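Local coordinates for protein germination-specific N-acetylmuramoyl-L-alanine amidase, Autolysin (Clostridioides difficile, PDB 7RAG) that probably hydrolyses the amide link between N-acetylmuramic acid and L-alanine in peptidoglycan as a zinc-dependent amidase, and forms a complex with the GerS lipoprotein that activates it allosterically, at residues K137-Q140 with E141-R145; I44-A47 with I48-L52; E195-A198 with W199-I203; S38-E41 with K42-N45. All blocks are in the same frame, centred on the assembly; numbering follows the deposited sequence.

Interaction 1 of 4, residues K137-Q140 with E141-R145; sequences KCIQ and EELKR
L143 reaches back one turn to I139 on helix 130-147, the crossover helix of the beta-alpha-beta unit that runs from strand 122-126 to strand 156-158. Start at the CB of L143, which sits over the backbone oxygens I139 O and Q140 O. The first torsion (chi1 -69°) turns CG away from its own carbonyl carbon, and this brings L143 CG to 3.2 Å from I139 O. Further out the two branches part. CD1 lies alongside the I139 side chain, with L143 CD1 to I139 CG2 at 3.9 Å, both chains pointing the same way; CD2 goes to A200 on helix 191-211. The same L143 also meets T123 and I174, so its tip is held between the sheet and a second helix.

Underneath, the ordinary helical ladder holds the backbone: L143 N donates to I139 O at 2.8 Å. Q140 crosses L143 at about a right angle. It leaves the helix with CG beside its carbonyl and then bends at chi2 (64°), which carries the amide toward strand 122-126: OE1 is hydrogen-bonded to T123 OG1 and NE2 to A121 O, just ahead of the strand.

On another side of the helix, E142 and R145 form a salt bridge. R145 NH1 has a second acidic partner, D85 of the lipoprotein chain, so the guanidinium links this helix to the lipoprotein. The NE bond to E142 is weak, while R145 NH2 meets E142 OE1 at 2.6 Å, only 6° out of the guanidinium plane.

Interaction 2 of 4, residues I44-A47 with I48-L52; sequences INLA and ITLKL
I44 and I48 lie side by side one turn apart on helix 41-58, the crossover helix of the beta-alpha-beta unit between strands 18-23 and 62-65. Both put CG1 beside the backbone N and CG2 anti to it, but the methyls that meet are of different kinds: CG2 of I44 touches the far CD1 of I48 at 3.6 Å. I48 gets there because its chain stays extended at chi2 (157°), passing over the carbonyl of I44 on the way. I44 continues to L110 on strand 104-111.

The leucines L46 and L50 make a different pair. L46 has CG anti to its backbone N (chi1 178°), whereas L50 turns CG beside its own. The side chains therefore run at a slant to each other, and L46 CD1 comes to 3.8 Å from L50 CD1.

T49 folds its hydroxyl back against the helix. With OG1 beside the backbone N, it donates to N45 O at 2.7 Å, from well above the carbonyl plane. The T49 amide uses the same oxygen from the opposite face, so N45 O is gripped twice. T49 CG2 takes the position anti to the backbone N, and the side chain packs on strands 18-23 and 104-111.

K51 begins folded: the turn at chi2 (-63°) keeps its base close to the helix before the chain straightens toward E191 and E195 of helix 191-211, both salt-bridge partners. At that base, K51 CG lies 3.1 Å from A47 O.

Interaction 3 of 4, residues E195-A198 with W199-I203; sequences EKIA and WAIYI. With EDO (1,2-ethanediol), chain D.
The tight part lies where I197 meets I201, the two side chains lying side by side and pointing the same way. I201 CG1 rests 3.1 Å from I197 O, and the I201 CD1 methyl continues to I197 CG2 at 3.9 Å. The same oxygen, I197 O, takes the amide of I201 at 2.9 Å, so the carbonyl is covered by both the N-H and the side chain of one residue. I201 goes on to I174, and I197 to C176, both on strand 171-178. This is helix 191-211, the last helix of the amidase fold: A200 faces helix 130-147 and A198 faces K51 of helix 41-58, small residues consistent with the close approach of both neighbours.

The rest is looser within the helix and relies on partners elsewhere. K196 points away from 199-203 and is partly exposed. W199 holds CG anti to its backbone N (chi1 179°), which swings the indole away from E195-A198; I203 CG1 lies 3.5 Å above one face of the W199 ring, shifted toward its rim. The indole NE1 bonds D85 of the lipoprotein chain. E195 is shared: OE2 pairs with K51 and OE1 with K82 of the lipoprotein chain. The Y202 ring likewise leads away from 195-198 and packs on L52 and on I69 of the lipoprotein chain. Its hydroxyl bonds S59, and an ethanediol, probably from the crystallisation liquor, sits with O2 at 2.9 Å from Y202 OH.

Interaction 4 of 4, residues S38-E41 with K42-N45; sequences STSE and KDIN. With ZN (zinc ion), chain C.
The chain arrives extended through T39 and S40, and E41 O takes the amide N45 N at 2.8 Å in an almost straight bond (N-H...O 175°).

E41 is the centre of the contact. Its CG is anti to its own carbonyl carbon (chi1 -83°) and the chain then runs straight, which carries the carboxylate to the metal. There E41 OE1 binds the zinc ion at 2.1 Å, with H25 and H109 completing the protein ligands. OE1 also accepts from the amide of L110. The other oxygen, E41 OE2, stays 2.9 Å from the zinc ion and is engaged by the amide of A32, a second-shell bond that would fix the rotation of the carboxylate.

N45 stands beside this group with its amide turned 68° from the carboxylate plane. N45 ND2 is 3.5 Å from E41 OE1, but its hydrogen bond goes to G24 O.

In the approaching loop, T39 CG2 touches I44 CD1 at 4.0 Å. S40 OG lies 3.5 Å from D43 OD2. K42 sends its amine away, to a salt bridge with D70 and a bond to G27 O.

The turn thus joins the loop that follows strand 18-23 to helix 41-58. That helix leans through N45 on L110 of strand 104-111, the strand that also supplies H109 to the metal.

Overall arrangement
Interactions 2 and 4 share I44 and N45 on helix 41-58: 38-45 holds the metal ligand where the loop runs into it, 44-52 is the stretch that follows. Interaction 3 is the most buried and lies between interactions 1 and 2; its helix 191-211 touches helix 41-58 by a salt bridge and by packing of L52 on I201, and helix 130-147 by packing of E142 and L143. Isoleucine and leucine pairs face the sheet in 1 and 3, as does I44 in 2, while L46 and L50 are partly exposed. Charged and polar groups of 1 and 3 meet the lipoprotein, and K51 of interaction 2 packs against it too. Only interaction 4 carries a metal ligand.

Interaction 1 of 4, residues K137-Q140 with E141-R145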
loop_
_atom_site.group_PDB
_atom_site.type_symbol
_atom_site.label_atom_id
_atom_site.label_comp_id
_atom_site.label_asym_id
_atom_site.label_seq_id
_atom_site.Cartn_x
_atom_site.Cartn_y
_atom_site.Cartn_z
ATOM N N LYS B 137 -4.403 24.022 5.833
ATOM C CA LYS B 137 -5.001 23.397 4.656
ATOM C C LYS B 137 -5.120 21.888 4.839
ATOM O O LYS B 137 -6.140 21.292 4.479
ATOM C CB LYS B 137 -4.181 23.717 3.405
ATOM C CG LYS B 137 -4.298 25.145 2.892
ATOM C CD LYS B 137 -3.554 25.293 1.565
ATOM C CE LYS B 137 -3.705 26.678 0.967
ATOM N NZ LYS B 137 -3.168 26.768 -0.444
ATOM N N CYS B 138 -4.081 21.251 5.388
ATOM C CA CYS B 138 -4.160 19.811 5.652
ATOM C C CYS B 138 -5.333 19.482 6.573
ATOM O O CYS B 138 -6.124 18.560 6.309
ATOM C CB CYS B 138 -2.855 19.305 6.269
ATOM S SG CYS B 138 -1.454 19.275 5.138
ATOM N N ILE B 139 -5.475 20.251 7.649
ATOM C CA ILE B 139 -6.545 19.973 8.595
ATOM C C ILE B 139 -7.908 20.263 7.973
ATOM O O ILE B 139 -8.860 19.507 8.175
ATOM C CB ILE B 139 -6.312 20.758 9.891
ATOM C CG1 ILE B 139 -5.100 20.176 10.596
ATOM C CG2 ILE B 139 -7.547 20.728 10.740
ATOM C CD1 ILE B 139 -4.517 21.082 11.620
ATOM N N GLN B 140 -8.027 21.344 7.200
ATOM C CA GLN B 140 -9.313 21.662 6.581
ATOM C C GLN B 140 -9.723 20.595 5.576
ATOM O O GLN B 140 -10.897 20.205 5.520
ATOM C CB GLN B 140 -9.261 23.033 5.909
ATOM C CG GLN B 140 -10.621 23.556 5.498
ATOM C CD GLN B 140 -11.540 23.804 6.671
ATOM O OE1 GLN B 140 -11.147 24.428 7.655
ATOM N NE2 GLN B 140 -12.771 23.316 6.578
ATOM N N GLU B 141 -8.770 20.098 4.784
ATOM C CA GLU B 141 -9.056 18.989 3.874
ATOM C C GLU B 141 -9.550 17.755 4.630
ATOM O O GLU B 141 -10.516 17.106 4.208
ATOM C CB GLU B 141 -7.808 18.644 3.059
ATOM C CG GLU B 141 -7.734 19.289 1.696
ATOM C CD GLU B 141 -6.301 19.613 1.306
ATOM O OE1 GLU B 141 -5.381 19.046 1.956
ATOM O OE2 GLU B 141 -6.098 20.447 0.377
ATOM N N GLU B 142 -8.901 17.409 5.753
ATOM C CA GLU B 142 -9.384 16.255 6.516
ATOM C C GLU B 142 -10.733 16.525 7.176
ATOM O O GLU B 142 -11.562 15.618 7.282
ATOM C CB GLU B 142 -8.369 15.831 7.564
ATOM C CG GLU B 142 -7.079 15.381 6.968
ATOM C CD GLU B 142 -7.281 14.405 5.844
ATOM O OE1 GLU B 142 -7.875 13.338 6.091
ATOM O OE2 GLU B 142 -6.856 14.714 4.704
ATOM N N LEU B 143 -10.974 17.749 7.640
ATOM C CA LEU B 143 -12.274 18.053 8.225
ATOM C C LEU B 143 -13.369 17.866 7.190
ATOM O O LEU B 143 -14.417 17.273 7.479
ATOM C CB LEU B 143 -12.290 19.472 8.790
ATOM C CG LEU B 143 -11.449 19.767 10.037
ATOM C CD1 LEU B 143 -11.432 21.261 10.347
ATOM C CD2 LEU B 143 -11.967 19.012 11.232
ATOM N N LYS B 144 -13.113 18.317 5.956
ATOM C CA LYS B 144 -14.044 18.075 4.858
ATOM C C LYS B 144 -14.227 16.583 4.596
ATOM O O LYS B 144 -15.355 16.084 4.578
ATOM C CB LYS B 144 -13.551 18.772 3.587
ATOM C CG LYS B 144 -14.541 18.738 2.432
ATOM C CD LYS B 144 -13.894 19.140 1.104
ATOM C CE LYS B 144 -14.835 18.877 -0.080
ATOM N NZ LYS B 144 -14.159 18.828 -1.431
ATOM N N ARG B 145 -13.128 15.850 4.389
ATOM C CA ARG B 145 -13.257 14.473 3.911
ATOM C C ARG B 145 -13.866 13.570 4.966
ATOM O O ARG B 145 -14.685 12.705 4.647
ATOM C CB ARG B 145 -11.904 13.910 3.481
ATOM C CG ARG B 145 -11.958 12.449 3.046
ATOM C CD ARG B 145 -10.557 11.857 2.834
ATOM N NE ARG B 145 -9.739 11.886 4.049
ATOM C CZ ARG B 145 -9.728 10.924 4.974
ATOM N NH1 ARG B 145 -10.483 9.850 4.832
ATOM N NH2 ARG B 145 -8.963 11.023 6.047
#

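Interaction 2 of 4, residues I44-A47 with I48-L52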
loop_
_atom_site.group_PDB
_atom_site.type_symbol
_atom_site.label_atom_id
_atom_site.label_comp_id
_atom_site.label_asym_id
_atom_site.label_seq_id
_atom_site.Cartn_x
_atom_site.Cartn_y
_atom_site.Cartn_z
ATOM N N ILE B 44 -17.123 21.432 25.176
ATOM C CA ILE B 44 -16.890 20.795 23.882
ATOM C C ILE B 44 -15.427 20.937 23.455
ATOM O O ILE B 44 -14.813 19.978 22.963
ATOM C CB ILE B 44 -17.867 21.371 22.842
ATOM C CG1 ILE B 44 -19.296 20.944 23.207
ATOM C CG2 ILE B 44 -17.489 20.933 21.428
ATOM C CD1 ILE B 44 -20.323 21.259 22.157
ATOM N N ASN B 45 -14.851 22.128 23.623
ATOM C CA ASN B 45 -13.446 22.328 23.288
ATOM C C ASN B 45 -12.566 21.369 24.074
ATOM O O ASN B 45 -11.665 20.728 23.514
ATOM C CB ASN B 45 -13.020 23.769 23.582
ATOM C CG ASN B 45 -13.679 24.778 22.693
ATOM O OD1 ASN B 45 -14.323 24.442 21.704
ATOM N ND2 ASN B 45 -13.513 26.042 23.037
ATOM N N LEU B 46 -12.812 21.274 25.389
ATOM C CA LEU B 46 -12.031 20.378 26.228
ATOM C C LEU B 46 -12.206 18.939 25.785
ATOM O O LEU B 46 -11.234 18.176 25.741
ATOM C CB LEU B 46 -12.433 20.539 27.692
ATOM C CG LEU B 46 -11.746 19.647 28.739
ATOM C CD1 LEU B 46 -10.251 19.987 28.833
ATOM C CD2 LEU B 46 -12.425 19.769 30.114
ATOM N N ALA B 47 -13.435 18.548 25.440
ATOM C CA ALA B 47 -13.677 17.163 25.043
ATOM C C ALA B 47 -12.901 16.813 23.773
ATOM O O ALA B 47 -12.200 15.791 23.726
ATOM C CB ALA B 47 -15.177 16.922 24.853
ATOM N N ILE B 48 -13.020 17.654 22.733
ATOM C CA ILE B 48 -12.310 17.393 21.483
ATOM C C ILE B 48 -10.806 17.406 21.716
ATOM O O ILE B 48 -10.082 16.526 21.240
ATOM C CB ILE B 48 -12.715 18.403 20.390
ATOM C CG1 ILE B 48 -14.196 18.267 20.059
ATOM C CG2 ILE B 48 -11.893 18.178 19.139
ATOM C CD1 ILE B 48 -14.778 19.494 19.457
ATOM N N THR B 49 -10.318 18.389 22.467
ATOM C CA THR B 49 -8.894 18.473 22.761
ATOM C C THR B 49 -8.373 17.223 23.473
ATOM O O THR B 49 -7.259 16.764 23.181
ATOM C CB THR B 49 -8.627 19.714 23.608
ATOM O OG1 THR B 49 -9.049 20.885 22.891
ATOM C CG2 THR B 49 -7.164 19.806 23.953
ATOM N N LEU B 50 -9.147 16.658 24.417
ATOM C CA LEU B 50 -8.672 15.463 25.100
ATOM C C LEU B 50 -8.747 14.226 24.208
ATOM O O LEU B 50 -7.874 13.343 24.300
ATOM C CB LEU B 50 -9.434 15.252 26.407
ATOM C CG LEU B 50 -9.096 16.332 27.445
ATOM C CD1 LEU B 50 -9.950 16.175 28.665
ATOM C CD2 LEU B 50 -7.598 16.365 27.834
ATOM N N LYS B 51 -9.740 14.154 23.315
ATOM C CA LYS B 51 -9.724 13.084 22.312
ATOM C C LYS B 51 -8.479 13.176 21.439
ATOM O O LYS B 51 -7.810 12.161 21.175
ATOM C CB LYS B 51 -10.978 13.134 21.431
ATOM C CG LYS B 51 -12.306 13.064 22.175
ATOM C CD LYS B 51 -12.479 11.772 22.913
ATOM C CE LYS B 51 -13.900 11.652 23.514
ATOM N NZ LYS B 51 -14.152 10.295 24.107
ATOM N N LEU B 52 -8.150 14.401 20.998
ATOM C CA LEU B 52 -7.004 14.638 20.114
ATOM C C LEU B 52 -5.686 14.357 20.832
ATOM O O LEU B 52 -4.758 13.792 20.248
ATOM C CB LEU B 52 -7.051 16.081 19.596
ATOM C CG LEU B 52 -5.984 16.621 18.629
ATOM C CD1 LEU B 52 -5.758 15.642 17.462
ATOM C CD2 LEU B 52 -6.376 18.010 18.100
#

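Interaction 3 of 4, residues E195-A198 with W199-I203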
loop_
_atom_site.group_PDB
_atom_site.type_symbol
_atom_site.label_atom_id
_atom_site.label_comp_id
_atom_site.label_asym_id
_atom_site.label_seq_id
_atom_site.Cartn_x
_atom_site.Cartn_y
_atom_site.Cartn_z
ATOM N N GLU B 195 -15.214 12.647 18.608
ATOM C CA GLU B 195 -14.096 11.776 18.247
ATOM C C GLU B 195 -13.797 11.836 16.755
ATOM O O GLU B 195 -12.630 11.798 16.349
ATOM C CB GLU B 195 -14.373 10.344 18.686
ATOM C CG GLU B 195 -14.418 10.186 20.179
ATOM C CD GLU B 195 -14.771 8.772 20.622
ATOM O OE1 GLU B 195 -15.029 7.904 19.754
ATOM O OE2 GLU B 195 -14.776 8.524 21.848
ATOM N N LYS B 196 -14.838 11.920 15.926
ATOM C CA LYS B 196 -14.635 12.065 14.485
ATOM C C LYS B 196 -13.817 13.320 14.166
ATOM O O LYS B 196 -12.878 13.283 13.355
ATOM C CB LYS B 196 -15.999 12.109 13.802
ATOM C CG LYS B 196 -16.036 11.701 12.346
ATOM C CD LYS B 196 -17.425 11.122 11.999
ATOM C CE LYS B 196 -17.497 10.619 10.548
ATOM N NZ LYS B 196 -18.786 9.921 10.246
ATOM N N ILE B 197 -14.161 14.441 14.806
ATOM C CA ILE B 197 -13.429 15.689 14.585
ATOM C C ILE B 197 -11.978 15.545 15.024
ATOM O O ILE B 197 -11.047 15.982 14.333
ATOM C CB ILE B 197 -14.112 16.846 15.332
ATOM C CG1 ILE B 197 -15.413 17.223 14.638
ATOM C CG2 ILE B 197 -13.137 18.041 15.477
ATOM C CD1 ILE B 197 -16.251 18.150 15.437
ATOM N N ALA B 198 -11.766 14.952 16.200
ATOM C CA ALA B 198 -10.398 14.746 16.650
ATOM C C ALA B 198 -9.629 13.906 15.641
ATOM O O ALA B 198 -8.485 14.219 15.311
ATOM C CB ALA B 198 -10.386 14.099 18.033
ATOM N N TRP B 199 -10.260 12.853 15.123
ATOM C CA TRP B 199 -9.643 12.030 14.093
ATOM C C TRP B 199 -9.271 12.856 12.863
ATOM O O TRP B 199 -8.158 12.729 12.330
ATOM C CB TRP B 199 -10.588 10.901 13.703
ATOM C CG TRP B 199 -10.009 10.064 12.661
ATOM C CD1 TRP B 199 -10.317 10.073 11.333
ATOM C CD2 TRP B 199 -8.952 9.116 12.826
ATOM N NE1 TRP B 199 -9.530 9.175 10.668
ATOM C CE2 TRP B 199 -8.683 8.573 11.563
ATOM C CE3 TRP B 199 -8.217 8.666 13.927
ATOM C CZ2 TRP B 199 -7.709 7.606 11.365
ATOM C CZ3 TRP B 199 -7.255 7.706 13.733
ATOM C CH2 TRP B 199 -7.007 7.184 12.463
ATOM N N ALA B 200 -10.180 13.716 12.401
ATOM C CA ALA B 200 -9.864 14.539 11.235
ATOM C C ALA B 200 -8.655 15.441 11.508
ATOM O O ALA B 200 -7.738 15.540 10.683
ATOM C CB ALA B 200 -11.080 15.364 10.823
ATOM N N ILE B 201 -8.626 16.086 12.680
ATOM C CA ILE B 201 -7.513 16.983 12.989
ATOM C C ILE B 201 -6.210 16.202 13.082
ATOM O O ILE B 201 -5.154 16.644 12.594
ATOM C CB ILE B 201 -7.774 17.773 14.281
ATOM C CG1 ILE B 201 -9.152 18.446 14.235
ATOM C CG2 ILE B 201 -6.644 18.798 14.468
ATOM C CD1 ILE B 201 -9.490 19.287 15.463
ATOM N N TYR B 202 -6.260 15.037 13.724
ATOM C CA TYR B 202 -5.077 14.208 13.890
ATOM C C TYR B 202 -4.529 13.772 12.540
ATOM O O TYR B 202 -3.314 13.837 12.299
ATOM C CB TYR B 202 -5.436 13.010 14.768
ATOM C CG TYR B 202 -4.510 11.824 14.704
ATOM C CD1 TYR B 202 -3.231 11.868 15.264
ATOM C CD2 TYR B 202 -4.932 10.633 14.117
ATOM C CE1 TYR B 202 -2.393 10.763 15.219
ATOM C CE2 TYR B 202 -4.106 9.529 14.055
ATOM C CZ TYR B 202 -2.839 9.598 14.611
ATOM O OH TYR B 202 -2.035 8.490 14.551
ATOM N N ILE B 203 -5.415 13.365 11.628
ATOM C CA ILE B 203 -4.959 12.979 10.298
ATOM C C ILE B 203 -4.378 14.183 9.568
ATOM O O ILE B 203 -3.360 14.068 8.882
ATOM C CB ILE B 203 -6.098 12.305 9.511
ATOM C CG1 ILE B 203 -6.377 10.917 10.099
ATOM C CG2 ILE B 203 -5.742 12.152 8.052
ATOM C CD1 ILE B 203 -5.125 10.066 10.229
HETATM C C1 EDO D . -3.871 5.310 17.724
HETATM O O1 EDO D . -2.931 4.608 16.882
HETATM C C2 EDO D . -4.259 6.587 17.019
HETATM O O2 EDO D . -3.720 6.475 15.683
#

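Interaction 4 of 4, residues S38-E41 with K42-N45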
loop_
_atom_site.group_PDB
_atom_site.type_symbol
_atom_site.label_atom_id
_atom_site.label_comp_id
_atom_site.label_asym_id
_atom_site.label_seq_id
_atom_site.Cartn_x
_atom_site.Cartn_y
_atom_site.Cartn_z
ATOM N N SER B 38 -27.918 26.561 26.898
ATOM C CA SER B 38 -27.692 25.279 27.560
ATOM C C SER B 38 -26.251 24.820 27.385
ATOM O O SER B 38 -25.637 24.301 28.325
ATOM C CB SER B 38 -28.640 24.220 27.000
ATOM O OG SER B 38 -28.218 23.794 25.711
ATOM N N THR B 39 -25.696 25.026 26.190
ATOM C CA THR B 39 -24.449 24.421 25.748
ATOM C C THR B 39 -23.405 25.503 25.490
ATOM O O THR B 39 -23.721 26.553 24.923
ATOM C CB THR B 39 -24.711 23.604 24.480
ATOM O OG1 THR B 39 -25.792 22.693 24.728
ATOM C CG2 THR B 39 -23.482 22.836 24.067
ATOM N N SER B 40 -22.163 25.253 25.906
ATOM C CA SER B 40 -21.104 26.252 25.828
ATOM C C SER B 40 -19.891 25.698 25.082
ATOM O O SER B 40 -19.783 24.492 24.836
ATOM C CB SER B 40 -20.682 26.714 27.226
ATOM O OG SER B 40 -19.924 25.699 27.860
ATOM N N GLU B 41 -18.957 26.597 24.739
ATOM C CA GLU B 41 -17.714 26.183 24.087
ATOM C C GLU B 41 -16.805 25.405 25.032
ATOM O O GLU B 41 -16.241 24.383 24.641
ATOM C CB GLU B 41 -16.944 27.388 23.560
ATOM C CG GLU B 41 -17.342 27.944 22.217
ATOM C CD GLU B 41 -16.406 29.073 21.796
ATOM O OE1 GLU B 41 -15.192 28.811 21.636
ATOM O OE2 GLU B 41 -16.877 30.223 21.653
ATOM N N LYS B 42 -16.649 25.878 26.278
ATOM C CA LYS B 42 -15.694 25.314 27.242
ATOM C C LYS B 42 -15.587 23.797 27.165
ATOM O O LYS B 42 -14.516 23.237 26.883
ATOM C CB LYS B 42 -16.116 25.660 28.677
ATOM C CG LYS B 42 -15.866 27.054 29.143
ATOM C CD LYS B 42 -15.914 27.137 30.687
ATOM C CE LYS B 42 -17.060 26.346 31.298
ATOM N NZ LYS B 42 -17.143 26.536 32.791
ATOM N N ASP B 43 -16.726 23.135 27.381
ATOM C CA ASP B 43 -16.773 21.695 27.576
ATOM C C ASP B 43 -16.555 20.942 26.276
ATOM O O ASP B 43 -15.851 19.928 26.260
ATOM C CB ASP B 43 -18.108 21.313 28.215
ATOM C CG ASP B 43 -18.400 22.127 29.478
ATOM O OD1 ASP B 43 -17.483 22.241 30.334
ATOM O OD2 ASP B 43 -19.531 22.666 29.606
ATOM N N ILE B 44 -17.123 21.432 25.176
ATOM C CA ILE B 44 -16.890 20.795 23.882
ATOM C C ILE B 44 -15.427 20.937 23.455
ATOM O O ILE B 44 -14.813 19.978 22.963
ATOM C CB ILE B 44 -17.867 21.371 22.842
ATOM C CG1 ILE B 44 -19.296 20.944 23.207
ATOM C CG2 ILE B 44 -17.489 20.933 21.428
ATOM C CD1 ILE B 44 -20.323 21.259 22.157
ATOM N N ASN B 45 -14.851 22.128 23.623
ATOM C CA ASN B 45 -13.446 22.328 23.288
ATOM C C ASN B 45 -12.566 21.369 24.074
ATOM O O ASN B 45 -11.665 20.728 23.514
ATOM C CB ASN B 45 -13.020 23.769 23.582
ATOM C CG ASN B 45 -13.679 24.778 22.693
ATOM O OD1 ASN B 45 -14.323 24.442 21.704
ATOM N ND2 ASN B 45 -13.513 26.042 23.037
HETATM ZN ZN ZN C . -13.954 30.509 21.409
#